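Local coordinates for protein adenylyltransferase and sulfurtransferase uba4 (Chaetomium thermophilum, PDB 6YUB) that probably activates a ubiquitin-like sulfur carrier by adenylation and passes sulfur to it, serving tRNA wobble-uridine thiolation and molybdenum cofactor synthesis, at residues B[131-136]-B[155-160]; B[136-141]-B[183-188]; B[211-216]-B[252-257]; B[111-114]-B[120-123]. All blocks are in the same frame, centred on the assembly; numbering follows the deposited sequence.

Interaction 1: B[131-136]-B[155-160]; sequences CTDNPA and AASVQK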
loop_
_atom_site.group_PDB
_atom_site.type_symbol
_atom_site.label_atom_id
_atom_site.label_comp_id
_atom_site.label_asym_id
_atom_site.label_seq_id
_atom_site.Cartn_x
_atom_site.Cartn_y
_atom_site.Cartn_z
ATOM N N CYS B 131 -8.232 6.403 13.954
ATOM C CA CYS B 131 -7.649 7.180 12.869
ATOM C C CYS B 131 -7.070 8.507 13.360
ATOM O O CYS B 131 -6.938 9.457 12.578
ATOM C CB CYS B 131 -8.687 7.434 11.779
ATOM S SG CYS B 131 -9.504 5.942 11.124
ATOM N N THR B 132 -6.714 8.584 14.650
ATOM C CA THR B 132 -6.266 9.842 15.232
ATOM C C THR B 132 -4.864 10.222 14.771
ATOM O O THR B 132 -4.562 11.415 14.636
ATOM C CB THR B 132 -6.286 9.752 16.763
ATOM O OG1 THR B 132 -5.339 8.759 17.200
ATOM C CG2 THR B 132 -7.674 9.376 17.264
ATOM N N ASP B 133 -3.998 9.237 14.538
ATOM C CA ASP B 133 -2.598 9.493 14.198
ATOM C C ASP B 133 -1.878 10.208 15.338
ATOM O O ASP B 133 -0.917 10.951 15.118
ATOM C CB ASP B 133 -2.482 10.301 12.902
ATOM C CG ASP B 133 -1.465 9.719 11.939
ATOM O OD1 ASP B 133 -0.470 9.126 12.407
ATOM O OD2 ASP B 133 -1.662 9.851 10.712
ATOM N N ASN B 134 -2.342 9.988 16.565
ATOM C CA ASN B 134 -1.754 10.586 17.762
ATOM C C ASN B 134 -1.288 9.472 18.691
ATOM O O ASN B 134 -2.124 8.690 19.177
ATOM C CB ASN B 134 -2.773 11.492 18.471
ATOM C CG ASN B 134 -2.187 12.197 19.689
ATOM O OD1 ASN B 134 -1.321 11.663 20.383
ATOM N ND2 ASN B 134 -2.665 13.405 19.952
ATOM N N PRO B 135 0.010 9.354 18.978
ATOM C CA PRO B 135 0.461 8.224 19.814
ATOM C C PRO B 135 -0.197 8.169 21.185
ATOM O O PRO B 135 -0.581 7.082 21.634
ATOM C CB PRO B 135 1.981 8.437 19.919
ATOM C CG PRO B 135 2.248 9.821 19.407
ATOM C CD PRO B 135 1.136 10.153 18.459
ATOM N N ALA B 136 -0.342 9.307 21.867
ATOM C CA ALA B 136 -0.966 9.302 23.186
ATOM C C ALA B 136 -2.404 8.806 23.110
ATOM O O ALA B 136 -2.827 7.959 23.905
ATOM C CB ALA B 136 -0.915 10.704 23.798
ATOM N N ALA B 155 -4.364 2.336 13.081
ATOM C CA ALA B 155 -3.373 2.655 12.062
ATOM C C ALA B 155 -2.658 3.940 12.455
ATOM O O ALA B 155 -3.129 4.700 13.302
ATOM C CB ALA B 155 -4.015 2.805 10.676
ATOM N N ALA B 156 -1.514 4.185 11.821
ATOM C CA ALA B 156 -0.696 5.325 12.203
ATOM C C ALA B 156 0.277 5.678 11.092
ATOM O O ALA B 156 0.554 4.875 10.200
ATOM C CB ALA B 156 0.075 5.043 13.503
ATOM N N SER B 157 0.781 6.907 11.162
ATOM C CA SER B 157 1.925 7.350 10.376
ATOM C C SER B 157 3.141 7.393 11.292
ATOM O O SER B 157 3.065 7.923 12.407
ATOM C CB SER B 157 1.679 8.729 9.763
ATOM O OG SER B 157 0.596 8.702 8.852
ATOM N N VAL B 158 4.256 6.832 10.831
ATOM C CA VAL B 158 5.492 6.803 11.608
ATOM C C VAL B 158 6.654 6.958 10.636
ATOM O O VAL B 158 6.912 6.060 9.825
ATOM C CB VAL B 158 5.645 5.513 12.427
ATOM C CG1 VAL B 158 6.951 5.531 13.205
ATOM C CG2 VAL B 158 4.461 5.336 13.367
ATOM N N GLN B 159 7.354 8.086 10.719
ATOM C CA GLN B 159 8.510 8.362 9.856
ATOM C C GLN B 159 8.013 8.343 8.416
ATOM O O GLN B 159 7.018 9.022 8.109
ATOM C CB GLN B 159 9.620 7.370 10.190
ATOM N N LYS B 160 8.650 7.603 7.509
ATOM C CA LYS B 160 8.242 7.534 6.112
ATOM C C LYS B 160 7.368 6.318 5.826
ATOM O O LYS B 160 7.393 5.782 4.713
ATOM C CB LYS B 160 9.478 7.514 5.212
ATOM C CG LYS B 160 10.341 6.269 5.391
ATOM C CD LYS B 160 11.822 6.613 5.432
ATOM C CE LYS B 160 12.688 5.359 5.460
ATOM N NZ LYS B 160 12.474 4.538 6.686
HETATM O O HOH W 1 1.110 8.449 14.326
HETATM O O HOH W 2 -4.042 6.678 14.829
#
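Asp133 and Ser157 are joined by a pair of direct hydrogen bonds, with the carboxylate of the one lying against both the backbone and the hydroxyl of the other. The amide Ser157 N reaches Asp133 OD1 at 2.8 Å and 160°, coming in on the syn side but 27° out of the carboxylate plane. The second oxygen is met through its syn lone pair: Ser157 OG donates to Asp133 OD2 over 3.1 Å. With OG anti to its own carbonyl carbon (chi1 -63°), the serine hydroxyl lies beside its backbone N, and one residue can serve both carboxylate oxygens. Two partners of this kind fix the rotation of the carboxylate.

Water 2 accepts a hydrogen bond from Asp133 N at 2.6 Å and donates one to Ala155 O at 2.7 Å, tying the loop to the backbone of strand 152-158. Water 1 lies 2.6 Å from Asp133 OD1 and 2.8 Å from Ser157 O. All this happens inside a beta-alpha-beta unit of the Rossmann-like ThiF fold, where the loop leaving strand 127-130 meets the end of the next parallel strand; Asp133 and Asn134 are predicted to bind ATP here.

Within the loop, Asn134 is the N-cap of helix 135-148, its OD1 accepting a weak bond from Ala136 N. Thr132 OG1 takes another weak one from Asn134 N and is also hydrogen-bonded to Asp130 OD1.

Interaction 2: B[136-141]-B[183-188]; sequences ATRYLI and PCYRCC. With ZN (zinc ion), chain E.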
loop_
_atom_site.group_PDB
_atom_site.type_symbol
_atom_site.label_atom_id
_atom_site.label_comp_id
_atom_site.label_asym_id
_atom_site.label_seq_id
_atom_site.Cartn_x
_atom_site.Cartn_y
_atom_site.Cartn_z
ATOM N N ALA B 136 -0.342 9.307 21.867
ATOM C CA ALA B 136 -0.966 9.302 23.186
ATOM C C ALA B 136 -2.404 8.806 23.110
ATOM O O ALA B 136 -2.827 7.959 23.905
ATOM C CB ALA B 136 -0.915 10.704 23.798
ATOM N N THR B 137 -3.178 9.332 22.156
ATOM C CA THR B 137 -4.566 8.909 22.015
ATOM C C THR B 137 -4.661 7.424 21.688
ATOM O O THR B 137 -5.604 6.752 22.118
ATOM C CB THR B 137 -5.259 9.739 20.933
ATOM O OG1 THR B 137 -4.840 11.105 21.030
ATOM C CG2 THR B 137 -6.766 9.674 21.093
ATOM N N ARG B 138 -3.694 6.893 20.935
ATOM C CA ARG B 138 -3.695 5.469 20.618
ATOM C C ARG B 138 -3.733 4.623 21.886
ATOM O O ARG B 138 -4.494 3.651 21.975
ATOM C CB ARG B 138 -2.471 5.112 19.777
ATOM C CG ARG B 138 -2.694 5.275 18.282
ATOM C CD ARG B 138 -1.789 4.361 17.464
ATOM N NE ARG B 138 -0.407 4.830 17.416
ATOM C CZ ARG B 138 -0.007 5.902 16.735
ATOM N NH1 ARG B 138 -0.886 6.626 16.057
ATOM N NH2 ARG B 138 1.273 6.253 16.740
ATOM N N TYR B 139 -2.911 4.976 22.879
ATOM C CA TYR B 139 -2.908 4.224 24.128
ATOM C C TYR B 139 -4.230 4.381 24.866
ATOM O O TYR B 139 -4.735 3.421 25.458
ATOM C CB TYR B 139 -1.737 4.671 25.007
ATOM C CG TYR B 139 -0.398 4.117 24.560
ATOM C CD1 TYR B 139 0.017 2.856 24.953
ATOM C CD2 TYR B 139 0.446 4.859 23.742
ATOM C CE1 TYR B 139 1.240 2.342 24.547
ATOM C CE2 TYR B 139 1.666 4.355 23.330
ATOM C CZ TYR B 139 2.057 3.097 23.736
ATOM O OH TYR B 139 3.271 2.592 23.332
ATOM N N LEU B 140 -4.815 5.579 24.830
ATOM C CA LEU B 140 -6.106 5.792 25.472
ATOM C C LEU B 140 -7.182 4.921 24.840
ATOM O O LEU B 140 -7.972 4.277 25.539
ATOM C CB LEU B 140 -6.494 7.269 25.386
ATOM C CG LEU B 140 -7.919 7.610 25.820
ATOM C CD1 LEU B 140 -8.153 7.161 27.264
ATOM C CD2 LEU B 140 -8.193 9.105 25.664
ATOM N N ILE B 141 -7.238 4.897 23.508
ATOM C CA ILE B 141 -8.270 4.122 22.826
ATOM C C ILE B 141 -8.079 2.633 23.093
ATOM O O ILE B 141 -9.038 1.915 23.402
ATOM C CB ILE B 141 -8.265 4.448 21.320
ATOM C CG1 ILE B 141 -8.697 5.900 21.098
ATOM C CG2 ILE B 141 -9.186 3.508 20.564
ATOM C CD1 ILE B 141 -8.293 6.466 19.742
ATOM N N PRO B 183 -3.817 -9.522 21.732
ATOM C CA PRO B 183 -3.120 -8.470 22.476
ATOM C C PRO B 183 -3.851 -7.139 22.411
ATOM O O PRO B 183 -4.732 -6.913 21.578
ATOM C CB PRO B 183 -1.767 -8.378 21.760
ATOM C CG PRO B 183 -2.093 -8.734 20.341
ATOM C CD PRO B 183 -3.208 -9.766 20.411
ATOM N N CYS B 184 -3.465 -6.251 23.329
ATOM C CA CYS B 184 -3.835 -4.849 23.249
ATOM C C CYS B 184 -2.634 -4.061 22.715
ATOM O O CYS B 184 -1.563 -4.618 22.450
ATOM C CB CYS B 184 -4.290 -4.330 24.612
ATOM S SG CYS B 184 -2.988 -3.579 25.574
ATOM N N TYR B 185 -2.810 -2.746 22.560
ATOM C CA TYR B 185 -1.737 -1.934 21.992
ATOM C C TYR B 185 -0.515 -1.897 22.906
ATOM O O TYR B 185 0.618 -1.797 22.417
ATOM C CB TYR B 185 -2.241 -0.517 21.707
ATOM C CG TYR B 185 -1.304 0.311 20.850
ATOM C CD1 TYR B 185 -1.277 0.160 19.469
ATOM C CD2 TYR B 185 -0.454 1.247 21.420
ATOM C CE1 TYR B 185 -0.422 0.916 18.679
ATOM C CE2 TYR B 185 0.404 2.007 20.642
ATOM C CZ TYR B 185 0.416 1.836 19.274
ATOM O OH TYR B 185 1.269 2.589 18.498
ATOM N N ARG B 186 -0.714 -1.972 24.224
ATOM C CA ARG B 186 0.425 -2.007 25.135
ATOM C C ARG B 186 1.159 -3.340 25.041
ATOM O O ARG B 186 2.391 -3.382 25.127
ATOM C CB ARG B 186 -0.036 -1.756 26.569
ATOM C CG ARG B 186 -0.415 -0.315 26.865
ATOM C CD ARG B 186 -0.954 -0.180 28.279
ATOM N NE ARG B 186 -1.570 1.121 28.511
ATOM C CZ ARG B 186 -0.916 2.204 28.922
ATOM N NH1 ARG B 186 0.388 2.155 29.155
ATOM N NH2 ARG B 186 -1.573 3.339 29.100
ATOM N N CYS B 187 0.419 -4.441 24.869
ATOM C CA CYS B 187 1.053 -5.740 24.689
ATOM C C CYS B 187 2.090 -5.706 23.573
ATOM O O CYS B 187 3.092 -6.427 23.631
ATOM C CB CYS B 187 0.002 -6.808 24.371
ATOM S SG CYS B 187 -1.106 -7.249 25.717
ATOM N N CYS B 188 1.866 -4.876 22.554
ATOM C CA CYS B 188 2.737 -4.833 21.389
ATOM C C CYS B 188 3.833 -3.780 21.508
ATOM O O CYS B 188 4.958 -4.009 21.051
ATOM C CB CYS B 188 1.913 -4.555 20.126
ATOM S SG CYS B 188 0.543 -5.692 19.830
HETATM ZN ZN ZN E . -2.192 -5.443 26.669
#
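Tyr139 and Tyr185 meet as a T-shaped pair, the edge of Tyr185 directed at the face of Tyr139, with planes at 84° and centroids 5.0 Å apart. The touching edge is CD2 and CE2 of Tyr185; CE2 comes to 3.7 Å from Tyr139 CZ. Placing CG of Tyr185 anti to its backbone N (chi1 -168°) sends this ring out from helix 185-188 toward helix 135-148, where its hydroxyl reaches Arg138.

CB of Arg138 lies over one face of the Tyr185 ring, and the chain, bent at chi3, brings NE to the hydroxyl. Arg138 NE donates to Tyr185 OH over 3.0 Å, and the oxygen lies only 13° out of the guanidinium plane, so the edge of the group makes the bond.

The first CxxC of the four-cysteine zinc site spans the start of helix 185-188. Cys184 SG and Cys187 SG each bind the zinc ion at 2.3 Å, with Cys279 and Cys282 completing the site. The tyrosine contacts join this zinc-bearing turn to helix 135-148 of the same ThiF-family domain.

Arg186 runs extended past the edge of the Tyr139 ring, its CG 3.7 Å from Tyr139 CD1. Farther along, a face of the guanidinium lies over that same CD1, while NH2 forms a salt bridge with Asp143 on helix 135-148.

Interaction 3: B[211-216]-B[252-257]; sequences VGMMGV and LIYTYD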
loop_
_atom_site.group_PDB
_atom_site.type_symbol
_atom_site.label_atom_id
_atom_site.label_comp_id
_atom_site.label_asym_id
_atom_site.label_seq_id
_atom_site.Cartn_x
_atom_site.Cartn_y
_atom_site.Cartn_z
ATOM N N VAL B 211 -0.845 7.359 3.923
ATOM C CA VAL B 211 -1.961 7.377 4.858
ATOM C C VAL B 211 -3.239 6.901 4.181
ATOM O O VAL B 211 -4.111 6.304 4.826
ATOM C CB VAL B 211 -2.124 8.790 5.453
ATOM C CG1 VAL B 211 -2.789 9.725 4.448
ATOM C CG2 VAL B 211 -2.913 8.724 6.741
ATOM N N GLY B 212 -3.376 7.150 2.879
ATOM C CA GLY B 212 -4.545 6.667 2.166
ATOM C C GLY B 212 -4.617 5.152 2.118
ATOM O O GLY B 212 -5.692 4.567 2.276
ATOM N N MET B 213 -3.473 4.495 1.905
ATOM C CA MET B 213 -3.462 3.039 1.826
ATOM C C MET B 213 -3.797 2.407 3.170
ATOM O O MET B 213 -4.519 1.405 3.227
ATOM C CB MET B 213 -2.102 2.547 1.327
ATOM C CG MET B 213 -2.054 2.349 -0.185
ATOM S SD MET B 213 -0.502 1.684 -0.809
ATOM C CE MET B 213 0.379 3.188 -1.226
ATOM N N MET B 214 -3.279 2.971 4.265
ATOM C CA MET B 214 -3.600 2.434 5.582
ATOM C C MET B 214 -5.084 2.604 5.885
ATOM O O MET B 214 -5.724 1.701 6.436
ATOM C CB MET B 214 -2.756 3.115 6.654
ATOM C CG MET B 214 -1.255 3.065 6.412
ATOM S SD MET B 214 -0.619 1.441 5.952
ATOM C CE MET B 214 -1.177 0.429 7.300
ATOM N N GLY B 215 -5.655 3.757 5.522
ATOM C CA GLY B 215 -7.070 3.976 5.768
ATOM C C GLY B 215 -7.948 2.991 5.021
ATOM O O GLY B 215 -8.877 2.409 5.590
ATOM N N VAL B 216 -7.672 2.797 3.730
ATOM C CA VAL B 216 -8.410 1.796 2.966
ATOM C C VAL B 216 -8.257 0.427 3.609
ATOM O O VAL B 216 -9.231 -0.317 3.764
ATOM C CB VAL B 216 -7.944 1.793 1.497
ATOM C CG1 VAL B 216 -8.529 0.598 0.753
ATOM C CG2 VAL B 216 -8.337 3.094 0.812
ATOM N N LEU B 252 1.259 -4.734 10.160
ATOM C CA LEU B 252 1.565 -4.357 8.787
ATOM C C LEU B 252 2.327 -3.039 8.790
ATOM O O LEU B 252 1.889 -2.064 9.413
ATOM C CB LEU B 252 0.288 -4.230 7.959
ATOM C CG LEU B 252 0.499 -3.992 6.461
ATOM C CD1 LEU B 252 1.108 -5.221 5.807
ATOM C CD2 LEU B 252 -0.806 -3.612 5.783
ATOM N N ILE B 253 3.461 -3.010 8.096
ATOM C CA ILE B 253 4.287 -1.813 7.980
ATOM C C ILE B 253 4.551 -1.574 6.502
ATOM O O ILE B 253 5.172 -2.411 5.836
ATOM C CB ILE B 253 5.611 -1.942 8.753
ATOM C CG1 ILE B 253 5.334 -2.232 10.231
ATOM C CG2 ILE B 253 6.446 -0.675 8.594
ATOM C CD1 ILE B 253 6.575 -2.348 11.085
ATOM N N TYR B 254 4.085 -0.439 5.991
ATOM C CA TYR B 254 4.315 -0.049 4.607
ATOM C C TYR B 254 5.293 1.117 4.579
ATOM O O TYR B 254 4.995 2.193 5.106
ATOM C CB TYR B 254 3.008 0.330 3.915
ATOM C CG TYR B 254 3.221 0.879 2.523
ATOM C CD1 TYR B 254 4.004 0.193 1.602
ATOM C CD2 TYR B 254 2.648 2.079 2.131
ATOM C CE1 TYR B 254 4.212 0.688 0.333
ATOM C CE2 TYR B 254 2.846 2.583 0.860
ATOM C CZ TYR B 254 3.626 1.885 -0.034
ATOM O OH TYR B 254 3.835 2.377 -1.298
ATOM N N THR B 255 6.451 0.902 3.964
ATOM C CA THR B 255 7.488 1.920 3.857
ATOM C C THR B 255 7.458 2.524 2.458
ATOM O O THR B 255 7.443 1.797 1.461
ATOM C CB THR B 255 8.866 1.328 4.155
ATOM O OG1 THR B 255 8.859 0.740 5.461
ATOM C CG2 THR B 255 9.938 2.408 4.096
ATOM N N TYR B 256 7.459 3.853 2.396
ATOM C CA TYR B 256 7.291 4.603 1.151
ATOM C C TYR B 256 8.512 5.495 0.967
ATOM O O TYR B 256 8.735 6.420 1.755
ATOM C CB TYR B 256 6.002 5.421 1.196
ATOM C CG TYR B 256 5.670 6.195 -0.062
ATOM C CD1 TYR B 256 6.195 7.462 -0.284
ATOM C CD2 TYR B 256 4.805 5.670 -1.012
ATOM C CE1 TYR B 256 5.883 8.175 -1.423
ATOM C CE2 TYR B 256 4.486 6.375 -2.154
ATOM C CZ TYR B 256 5.027 7.629 -2.357
ATOM O OH TYR B 256 4.709 8.344 -3.495
ATOM N N ASP B 257 9.294 5.220 -0.072
ATOM C CA ASP B 257 10.485 5.993 -0.398
ATOM C C ASP B 257 10.314 6.594 -1.786
ATOM O O ASP B 257 10.047 5.871 -2.751
ATOM C CB ASP B 257 11.742 5.122 -0.334
ATOM C CG ASP B 257 13.019 5.942 -0.333
ATOM O OD1 ASP B 257 13.157 6.838 -1.190
ATOM O OD2 ASP B 257 13.882 5.695 0.535
#
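Met213 against Tyr254 and Met214 against Leu252 make this a buried, apolar helix-on-sheet contact, in which helix 208-228 lies over strand 250-255. The axes of the short segments, helix 211-216 and strand 252-255, run nearly antiparallel, at 156°, and approach to 10.0 Å, so side chains alone bridge the gap.

Met213 makes the closer approach. Its methyl CE comes to 3.3 Å from Tyr254 CE2, a tight fit. The sulfur follows behind: Met213 SD is 4.4 Å from the ring centroid and 34° off the ring normal, a Met-aromatic contact taken at an oblique angle. Because CG of Tyr254 is anti to the backbone N (chi1 174°), the ring reaches from the strand toward the helix, and the bend at chi3 of Met213 puts CE close to both CE2 and the hydroxyl.

Met214 covers the part of the strand nearer its start. Its methyl CE meets Leu252 CD2 at 4.3 Å, and its sulfur SD stands equally far from Tyr254 CB, so one thioether spans two strand residues that point to the same side of the sheet. Leu164 of the neighbouring strand 161-167 extends this floor beneath Met214, and Phe267 stacks on Tyr254 from strand 267-271. A chain of another protein adds an apolar side chain on Met213 and an aromatic one on Leu252.

Sheet, helix and partner chain therefore meet in one hydrophobic layer, the helix lying over the antiparallel part of the Rossmann-like sheet in this ThiF-family adenylyltransferase part, which lacks the whole protein's rhodanese domain.

Interaction 4: B[111-114]-B[120-123]; sequences FDLT and QIIK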
loop_
_atom_site.group_PDB
_atom_site.type_symbol
_atom_site.label_atom_id
_atom_site.label_comp_id
_atom_site.label_asym_id
_atom_site.label_seq_id
_atom_site.Cartn_x
_atom_site.Cartn_y
_atom_site.Cartn_z
ATOM N N PHE B 111 -16.288 17.208 18.544
ATOM C CA PHE B 111 -15.378 17.607 19.611
ATOM C C PHE B 111 -14.308 16.534 19.787
ATOM O O PHE B 111 -14.473 15.384 19.366
ATOM C CB PHE B 111 -16.122 17.847 20.931
ATOM C CG PHE B 111 -17.119 16.774 21.270
ATOM C CD1 PHE B 111 -16.733 15.642 21.969
ATOM C CD2 PHE B 111 -18.447 16.903 20.894
ATOM C CE1 PHE B 111 -17.651 14.657 22.282
ATOM C CE2 PHE B 111 -19.368 15.924 21.205
ATOM C CZ PHE B 111 -18.970 14.798 21.900
ATOM N N ASP B 112 -13.211 16.932 20.424
ATOM C CA ASP B 112 -12.079 16.040 20.619
ATOM C C ASP B 112 -12.436 14.892 21.553
ATOM O O ASP B 112 -13.151 15.073 22.545
ATOM C CB ASP B 112 -10.891 16.811 21.202
ATOM C CG ASP B 112 -10.375 17.885 20.273
ATOM O OD1 ASP B 112 -10.789 17.907 19.094
ATOM O OD2 ASP B 112 -9.555 18.712 20.729
ATOM N N LEU B 113 -11.928 13.707 21.230
ATOM C CA LEU B 113 -11.947 12.599 22.177
ATOM C C LEU B 113 -10.888 12.833 23.248
ATOM O O LEU B 113 -9.765 13.250 22.953
ATOM C CB LEU B 113 -11.696 11.276 21.456
ATOM C CG LEU B 113 -11.785 10.009 22.308
ATOM C CD1 LEU B 113 -12.699 8.983 21.654
ATOM C CD2 LEU B 113 -10.401 9.417 22.539
ATOM N N THR B 114 -11.257 12.583 24.498
ATOM C CA THR B 114 -10.351 12.828 25.616
ATOM C C THR B 114 -10.493 11.729 26.663
ATOM O O THR B 114 -11.446 10.944 26.611
ATOM C CB THR B 114 -10.635 14.186 26.269
ATOM O OG1 THR B 114 -11.880 14.119 26.975
ATOM C CG2 THR B 114 -10.705 15.290 25.224
ATOM N N GLN B 120 -17.667 7.341 27.031
ATOM C CA GLN B 120 -18.978 7.743 26.532
ATOM C C GLN B 120 -19.062 7.580 25.019
ATOM O O GLN B 120 -20.080 7.120 24.493
ATOM C CB GLN B 120 -19.274 9.191 26.917
ATOM C CG GLN B 120 -19.244 9.463 28.400
ATOM C CD GLN B 120 -19.081 10.940 28.705
ATOM O OE1 GLN B 120 -18.114 11.345 29.352
ATOM N NE2 GLN B 120 -20.034 11.755 28.245
ATOM N N ILE B 121 -17.999 7.962 24.305
ATOM C CA ILE B 121 -18.015 7.929 22.852
ATOM C C ILE B 121 -17.969 6.497 22.342
ATOM O O ILE B 121 -18.692 6.137 21.406
ATOM C CB ILE B 121 -16.845 8.764 22.296
ATOM C CG1 ILE B 121 -17.089 10.250 22.566
ATOM C CG2 ILE B 121 -16.651 8.486 20.813
ATOM C CD1 ILE B 121 -15.943 11.160 22.154
ATOM N N ILE B 122 -17.130 5.654 22.956
ATOM C CA ILE B 122 -16.833 4.344 22.401
ATOM C C ILE B 122 -17.908 3.319 22.733
ATOM O O ILE B 122 -18.175 2.418 21.928
ATOM C CB ILE B 122 -15.445 3.887 22.908
ATOM C CG1 ILE B 122 -14.342 4.648 22.169
ATOM C CG2 ILE B 122 -15.288 2.389 22.770
ATOM C CD1 ILE B 122 -12.959 4.479 22.772
ATOM N N LYS B 123 -18.541 3.431 23.895
ATOM C CA LYS B 123 -19.389 2.354 24.394
ATOM C C LYS B 123 -20.455 1.880 23.414
ATOM O O LYS B 123 -20.696 0.663 23.356
ATOM C CB LYS B 123 -20.054 2.804 25.708
ATOM C CG LYS B 123 -20.544 1.664 26.590
ATOM C CD LYS B 123 -21.437 2.153 27.733
ATOM C CE LYS B 123 -20.814 3.326 28.479
ATOM N NZ LYS B 123 -21.551 3.653 29.735
#
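Ile121 CD1 is the meeting point: it touches both Phe111 and Leu113, which precede the helix carrying it. From one of them comes Phe111 CE1, at 3.9 Å from Ile121 CD1, which comes to the ring obliquely. From the other, Leu113 CD1 stands the same 3.9 Å from Ile121 CD1 and 4.1 Å from Ile121 CG2, so the leucine methyl covers both branches of the isoleucine. The contacts are apolar throughout.

The isoleucine offers both branches because CG1 lies anti to its carbonyl carbon (chi1 -69°), which leaves CG2 anti to the backbone N. Phe111 has its CG between backbone N and carbonyl carbon (chi1 46°), and its ring slides past Ile121 in the opposite direction; Leu113 crosses the isoleucine at a slant instead.

On its inner side the cluster meets the core of the domain. Val64 of strand 60-64 touches both Leu113 and Ile121, while Leu38 of strand 36-40 packs on Ile121 and on its neighbour Ile122. Leu113 also reaches Thr137 and Leu140 of helix 135-148. The turn between the segments is tied back by Asn117, whose side chain bonds to Asp112 O and Thr114 N.

This is the connection from strand 105-109 through helix 118-122 to strand 127-130, a crossover in which a short helix folds its apolar side onto the parallel strands of the Rossmann-like sheet.

Along the chain, interaction 4 comes first and closes before the others open; interactions 1 and 2 then alternate their segments, and interaction 3 follows. Interactions 1 and 2 share Ala136 and helix 135-148, with centres about 12 Å apart, so the predicted ATP-binding loop and the zinc-bearing turn are linked through one helix. Interaction 4 touches interaction 2 on that same helix. Interaction 3 lies about 11 Å from interaction 1, centre to centre, and reaches the same sheet. Interactions 3 and 4 are about 26 Å apart, on opposite sides of the chain's centre, so the four contacts span the ThiF-family domain from its parallel strands to its antiparallel ones, which face a chain of another protein.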